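Local coordinates for unknown conserved protein BH2331 (Bacillus halodurans, PDB 1VL5), which is of unconfirmed function but probably acts as an S-adenosylmethionine-dependent methyltransferase, at residues A[184-189]-A[246-251]; A[42-47]-A[107-112]. All blocks are in the same frame, centred on the assembly; numbering follows the deposited sequence.

Contact 1: A[184-189]-A[246-251]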
loop_
_atom_site.group_PDB
_atom_site.type_symbol
_atom_site.label_atom_id
_atom_site.label_comp_id
_atom_site.label_asym_id
_atom_site.label_seq_id
_atom_site.Cartn_x
_atom_site.Cartn_y
_atom_site.Cartn_z
ATOM N N LEU A 184 10.588 3.108 13.876
ATOM C CA LEU A 184 10.393 3.995 12.775
ATOM C C LEU A 184 11.623 4.882 12.618
ATOM O O LEU A 184 12.188 5.364 13.583
ATOM C CB LEU A 184 9.158 4.858 12.996
ATOM C CG LEU A 184 8.814 5.773 11.814
ATOM C CD1 LEU A 184 8.355 4.986 10.566
ATOM C CD2 LEU A 184 7.767 6.766 12.198
ATOM N N GLU A 185 12.069 5.012 11.389
ATOM C CA GLU A 185 13.137 5.945 11.032
ATOM C C GLU A 185 12.568 7.139 10.289
ATOM O O GLU A 185 12.940 8.232 10.597
ATOM C CB GLU A 185 14.200 5.229 10.191
ATOM C CG GLU A 185 14.992 4.230 11.030
ATOM C CD GLU A 185 16.166 3.604 10.365
ATOM O OE1 GLU A 185 16.320 3.730 9.129
ATOM O OE2 GLU A 185 16.951 2.980 11.138
ATOM N N GLU A 186 11.683 6.919 9.305
ATOM C CA GLU A 186 11.168 7.962 8.449
ATOM C C GLU A 186 9.733 7.680 8.067
ATOM O O GLU A 186 9.374 6.546 7.739
ATOM C CB GLU A 186 11.963 8.100 7.123
ATOM C CG GLU A 186 13.434 8.294 7.301
ATOM C CD GLU A 186 14.160 8.433 5.963
ATOM O OE1 GLU A 186 13.635 9.190 5.116
ATOM O OE2 GLU A 186 15.253 7.820 5.811
ATOM N N LEU A 187 8.937 8.736 8.110
ATOM C CA LEU A 187 7.534 8.765 7.657
ATOM C C LEU A 187 7.402 9.950 6.681
ATOM O O LEU A 187 7.698 11.069 7.037
ATOM C CB LEU A 187 6.580 8.863 8.876
ATOM C CG LEU A 187 5.149 9.361 8.567
ATOM C CD1 LEU A 187 4.451 8.447 7.655
ATOM C CD2 LEU A 187 4.271 9.559 9.833
ATOM N N HIS A 188 7.057 9.677 5.421
ATOM C CA HIS A 188 6.857 10.700 4.384
ATOM C C HIS A 188 5.386 10.646 3.986
ATOM O O HIS A 188 4.827 9.549 3.821
ATOM C CB HIS A 188 7.752 10.387 3.170
ATOM C CG HIS A 188 9.215 10.411 3.497
ATOM N ND1 HIS A 188 10.010 11.507 3.238
ATOM C CD2 HIS A 188 10.022 9.491 4.091
ATOM C CE1 HIS A 188 11.245 11.252 3.645
ATOM N NE2 HIS A 188 11.284 10.030 4.148
ATOM N N CYS A 189 4.733 11.807 3.932
ATOM C CA CYS A 189 3.301 11.897 3.604
ATOM C C CYS A 189 3.148 12.571 2.296
ATOM O O CYS A 189 3.899 13.479 2.011
ATOM C CB CYS A 189 2.569 12.722 4.627
ATOM S SG CYS A 189 2.831 12.140 6.234
ATOM N N LEU A 246 4.634 6.703 3.200
ATOM C CA LEU A 246 5.766 5.821 3.029
ATOM C C LEU A 246 6.521 5.822 4.351
ATOM O O LEU A 246 7.033 6.878 4.782
ATOM C CB LEU A 246 6.655 6.363 1.895
ATOM C CG LEU A 246 7.900 5.695 1.280
ATOM C CD1 LEU A 246 8.515 6.688 0.336
ATOM C CD2 LEU A 246 8.923 5.340 2.256
HETATM N N MSE A 247 6.604 4.631 4.961
HETATM C CA MSE A 247 7.361 4.410 6.183
HETATM C C MSE A 247 8.565 3.467 5.996
HETATM O O MSE A 247 8.478 2.474 5.259
HETATM C CB MSE A 247 6.411 3.930 7.281
HETATM C CG MSE A 247 5.331 4.899 7.588
HETATM SE SE MSE A 247 3.946 4.064 8.746
HETATM C CE MSE A 247 3.243 3.004 7.366
ATOM N N LYS A 248 9.702 3.873 6.567
ATOM C CA LYS A 248 10.910 3.093 6.682
ATOM C C LYS A 248 11.063 2.839 8.173
ATOM O O LYS A 248 11.278 3.794 8.940
ATOM C CB LYS A 248 12.118 3.908 6.168
ATOM C CG LYS A 248 13.465 3.181 6.150
ATOM C CD LYS A 248 14.607 4.155 5.798
ATOM C CE LYS A 248 15.916 3.492 5.725
ATOM N NZ LYS A 248 16.191 2.818 4.424
ATOM N N ALA A 249 10.893 1.584 8.578
ATOM C CA ALA A 249 10.965 1.168 9.972
ATOM C C ALA A 249 12.073 0.113 10.118
ATOM O O ALA A 249 12.192 -0.772 9.297
ATOM C CB ALA A 249 9.627 0.592 10.434
ATOM N N ARG A 250 12.917 0.248 11.139
ATOM C CA ARG A 250 14.029 -0.661 11.403
ATOM C C ARG A 250 13.688 -1.744 12.410
ATOM O O ARG A 250 13.079 -1.476 13.451
ATOM C CB ARG A 250 15.194 0.177 11.910
ATOM C CG ARG A 250 16.530 -0.504 12.051
ATOM C CD ARG A 250 17.162 -0.826 10.705
ATOM N NE ARG A 250 17.315 0.323 9.839
ATOM C CZ ARG A 250 17.679 0.236 8.571
ATOM N NH1 ARG A 250 17.959 -0.950 8.047
ATOM N NH2 ARG A 250 17.822 1.333 7.831
ATOM N N LYS A 251 14.035 -2.989 12.077
ATOM C CA LYS A 251 14.179 -4.046 13.088
ATOM C C LYS A 251 15.575 -3.866 13.746
ATOM O O LYS A 251 16.601 -3.922 13.077
ATOM C CB LYS A 251 14.082 -5.434 12.504
ATOM C CG LYS A 251 14.395 -6.574 13.440
ATOM C CD LYS A 251 13.877 -7.903 12.858
ATOM C CE LYS A 251 13.942 -9.086 13.881
ATOM N NZ LYS A 251 13.664 -10.394 13.210
#
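E185 and R250 meet carboxylate to guanidinium in a side-on, two-nitrogen salt bridge. NE of R250 reaches OE2 of E185 at 3.0 Å in a nearly straight bond, and R250 NH2 donates to E185 OE1 at 3.1 Å. The two planes are turned 52° apart: OE2 is approached from above the carboxylate, whereas OE1 is met on its syn side. R250 bends at its second and third torsions (71° and 56°), which turns the guanidinium edge to E185, while its NH1 holds the carbonyl of G133. With an alanine in place of R250 the E185 carboxylate would probably lose its two-nitrogen partner and be able to turn.

E185 faces R250 because the strand is irregular here. The carbonyl oxygen of K248 accepts from both E185 N, at 2.8 Å, and E186 N, at 3.2 Å, so two residues stand opposite one: a classic beta bulge in the antiparallel pairing of strands 183-195 and 236-250. As in the class I methyltransferase fold, the last strand, 236-250, is inserted antiparallel between 134-142 and 183-195. Past the bulge the ladder is regular, with K248 N returning a bond to E186 O and L246 and H188 exchanging a reciprocal pair.

On the face bearing L184, L187 and A249, CD1 of L187 lies 3.7 Å from CG of selenomethionine M247, the two side chains running alongside each other. The L184 side chain crosses that of M247 at about a right angle, its CD1 4.0 Å from M247 CB; helix 170-180 covers this face through W173 and L177. On the other face, H188 NE2 donates within its ring plane to E186 OE1 at 2.7 Å. The aliphatic chain of K248 runs beside E186, and its ammonium passes on to Q135 and the carbonyl of I32.

Contact 2: A[42-47]-A[107-112]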
loop_
_atom_site.group_PDB
_atom_site.type_symbol
_atom_site.label_atom_id
_atom_site.label_comp_id
_atom_site.label_asym_id
_atom_site.label_seq_id
_atom_site.Cartn_x
_atom_site.Cartn_y
_atom_site.Cartn_z
ATOM N N LEU A 42 11.744 -9.310 0.371
ATOM C CA LEU A 42 10.442 -9.893 0.241
ATOM C C LEU A 42 9.417 -8.802 -0.097
ATOM O O LEU A 42 9.189 -7.858 0.698
ATOM C CB LEU A 42 10.063 -10.575 1.567
ATOM C CG LEU A 42 8.651 -11.092 1.741
ATOM C CD1 LEU A 42 8.522 -12.242 0.836
ATOM C CD2 LEU A 42 8.309 -11.468 3.199
ATOM N N ASP A 43 8.791 -8.932 -1.266
ATOM C CA ASP A 43 7.742 -8.012 -1.727
ATOM C C ASP A 43 6.380 -8.607 -1.419
ATOM O O ASP A 43 5.944 -9.538 -2.085
ATOM C CB ASP A 43 7.922 -7.715 -3.224
ATOM C CG ASP A 43 6.938 -6.647 -3.756
ATOM O OD1 ASP A 43 6.436 -5.773 -2.967
ATOM O OD2 ASP A 43 6.661 -6.692 -4.980
ATOM N N VAL A 44 5.794 -8.154 -0.305
ATOM C CA VAL A 44 4.541 -8.675 0.218
ATOM C C VAL A 44 3.349 -8.118 -0.577
ATOM O O VAL A 44 3.229 -6.892 -0.763
ATOM C CB VAL A 44 4.399 -8.391 1.750
ATOM C CG1 VAL A 44 3.087 -8.896 2.297
ATOM C CG2 VAL A 44 5.538 -9.009 2.514
ATOM N N ALA A 45 2.475 -9.039 -1.028
ATOM C CA ALA A 45 1.300 -8.730 -1.844
ATOM C C ALA A 45 1.775 -8.057 -3.115
ATOM O O ALA A 45 1.462 -6.910 -3.430
ATOM C CB ALA A 45 0.340 -7.840 -1.061
ATOM N N THR A 46 2.623 -8.772 -3.835
ATOM C CA THR A 46 3.282 -8.183 -4.944
ATOM C C THR A 46 2.304 -7.675 -6.035
ATOM O O THR A 46 2.633 -6.716 -6.773
ATOM C CB THR A 46 4.329 -9.186 -5.507
ATOM O OG1 THR A 46 5.137 -8.530 -6.463
ATOM C CG2 THR A 46 3.662 -10.304 -6.136
ATOM N N GLY A 47 1.141 -8.310 -6.167
ATOM C CA GLY A 47 0.082 -7.808 -7.090
ATOM C C GLY A 47 0.593 -7.838 -8.519
ATOM O O GLY A 47 0.993 -8.897 -8.992
ATOM N N VAL A 107 11.692 -5.994 3.801
ATOM C CA VAL A 107 10.341 -6.378 3.448
ATOM C C VAL A 107 9.707 -5.138 2.875
ATOM O O VAL A 107 9.743 -4.082 3.508
ATOM C CB VAL A 107 9.525 -6.900 4.657
ATOM C CG1 VAL A 107 8.102 -7.212 4.249
ATOM C CG2 VAL A 107 10.136 -8.130 5.228
ATOM N N THR A 108 9.134 -5.262 1.688
ATOM C CA THR A 108 8.347 -4.201 1.092
ATOM C C THR A 108 6.878 -4.561 0.978
ATOM O O THR A 108 6.509 -5.735 0.795
ATOM C CB THR A 108 8.842 -3.800 -0.338
ATOM O OG1 THR A 108 9.070 -4.953 -1.185
ATOM C CG2 THR A 108 10.065 -3.026 -0.257
ATOM N N CYS A 109 6.030 -3.548 1.063
ATOM C CA CYS A 109 4.597 -3.733 0.911
ATOM C C CYS A 109 3.957 -2.403 0.489
ATOM O O CYS A 109 3.962 -1.453 1.253
ATOM C CB CYS A 109 3.963 -4.180 2.225
ATOM S SG CYS A 109 2.263 -4.679 2.014
ATOM N N ARG A 110 3.463 -2.351 -0.747
ATOM C CA ARG A 110 3.020 -1.128 -1.355
ATOM C C ARG A 110 1.557 -1.236 -1.837
ATOM O O ARG A 110 1.203 -2.167 -2.557
ATOM C CB ARG A 110 3.958 -0.763 -2.490
ATOM C CG ARG A 110 3.557 0.523 -3.272
ATOM C CD ARG A 110 4.666 1.040 -4.107
ATOM N NE ARG A 110 4.428 2.419 -4.526
ATOM C CZ ARG A 110 3.600 2.789 -5.498
ATOM N NH1 ARG A 110 2.884 1.903 -6.181
ATOM N NH2 ARG A 110 3.473 4.079 -5.766
ATOM N N ILE A 111 0.739 -0.269 -1.414
ATOM C CA ILE A 111 -0.681 -0.113 -1.791
ATOM C C ILE A 111 -1.498 -1.399 -1.643
ATOM O O ILE A 111 -2.309 -1.732 -2.501
ATOM C CB ILE A 111 -0.880 0.544 -3.220
ATOM C CG1 ILE A 111 -0.273 -0.324 -4.315
ATOM C CG2 ILE A 111 -0.250 1.947 -3.300
ATOM C CD1 ILE A 111 -0.905 -0.112 -5.649
ATOM N N ALA A 112 -1.245 -2.129 -0.559
ATOM C CA ALA A 112 -1.814 -3.447 -0.386
ATOM C C ALA A 112 -2.347 -3.659 1.005
ATOM O O ALA A 112 -3.255 -4.456 1.183
ATOM C CB ALA A 112 -0.737 -4.586 -0.762
HETATM O O HOH W 1 3.965 -4.783 -2.492
HETATM O O HOH W 2 0.405 -4.475 -4.012
#
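OD1 of D43 is gripped by T108 and by a water that bridges the two segments. T108 OG1 donates to D43 OD1 over a long 3.3 Å, coming in from above the carboxylate plane, while water 1 lies 2.7 Å from that oxygen. T108 can reach because its OG1 sits between the backbone N and the carbonyl carbon (chi1 47°), on the side of the sheet where D43 also stands. Water 1 also lies within hydrogen-bonding distance of V44 O and accepts from R110 N, so it continues the link between the strands just where their direct bonds stop. A second water carries the bridge one step further, donating to A45 O at 2.7 Å and to R110 O at 2.8 Å.

On the other side of the carboxylate, D43 OD2 accepts from T46 OG1 at 2.8 Å and from the backbone N of A52 in helix 50-55. D43 is thereby tied to its own loop, to the helix that follows and to the neighbouring strand.

Before the strands part, the pairing is parallel: T108 N donates to L42 O, and T108 O receives V44 N in a bond of 2.8 Å. Away from the face of D43 and T108, CG2 of V44 rests 3.6 Å from CG1 of V107, the side chains crossing at a slant; helix 119-129 covers this side, V129 against V107 and F122 against V44. Beyond the strand ends A45 and A112 meet methyl to methyl, CB to CB at a tight 3.4 Å.

Two adjacent parallel strands that diverge at their C-terminal ends, one running into a glycine-bearing turn whose G47 N bonds to D66, are characteristic of the Rossmann-like methyltransferase fold, consistent with the glycine-rich loop that binds S-adenosylmethionine in relatives.

How the contacts relate
From the N terminus, strand 40-44 leads into the glycine-bearing turn and helix 50-55. After strands 61-66 and 87-91, the chain returns at strand 104-110, where contact 2 closes its loop. Helix 119-129 and strand 134-142 follow before contact 1 opens at strand 183-195; it closes only when strand 236-250 comes back after the rest of strand 183-195, three helices and the short strand 231-233. The two loops therefore stand in series, neither nesting nor crossing. Strand 134-142 joins them laterally, pairing in parallel with 104-110 and antiparallel with 236-250. Contact 2 thus belongs to the parallel centre and contact 1 to the antiparallel margin of one sheet, their centres about 15 Å apart.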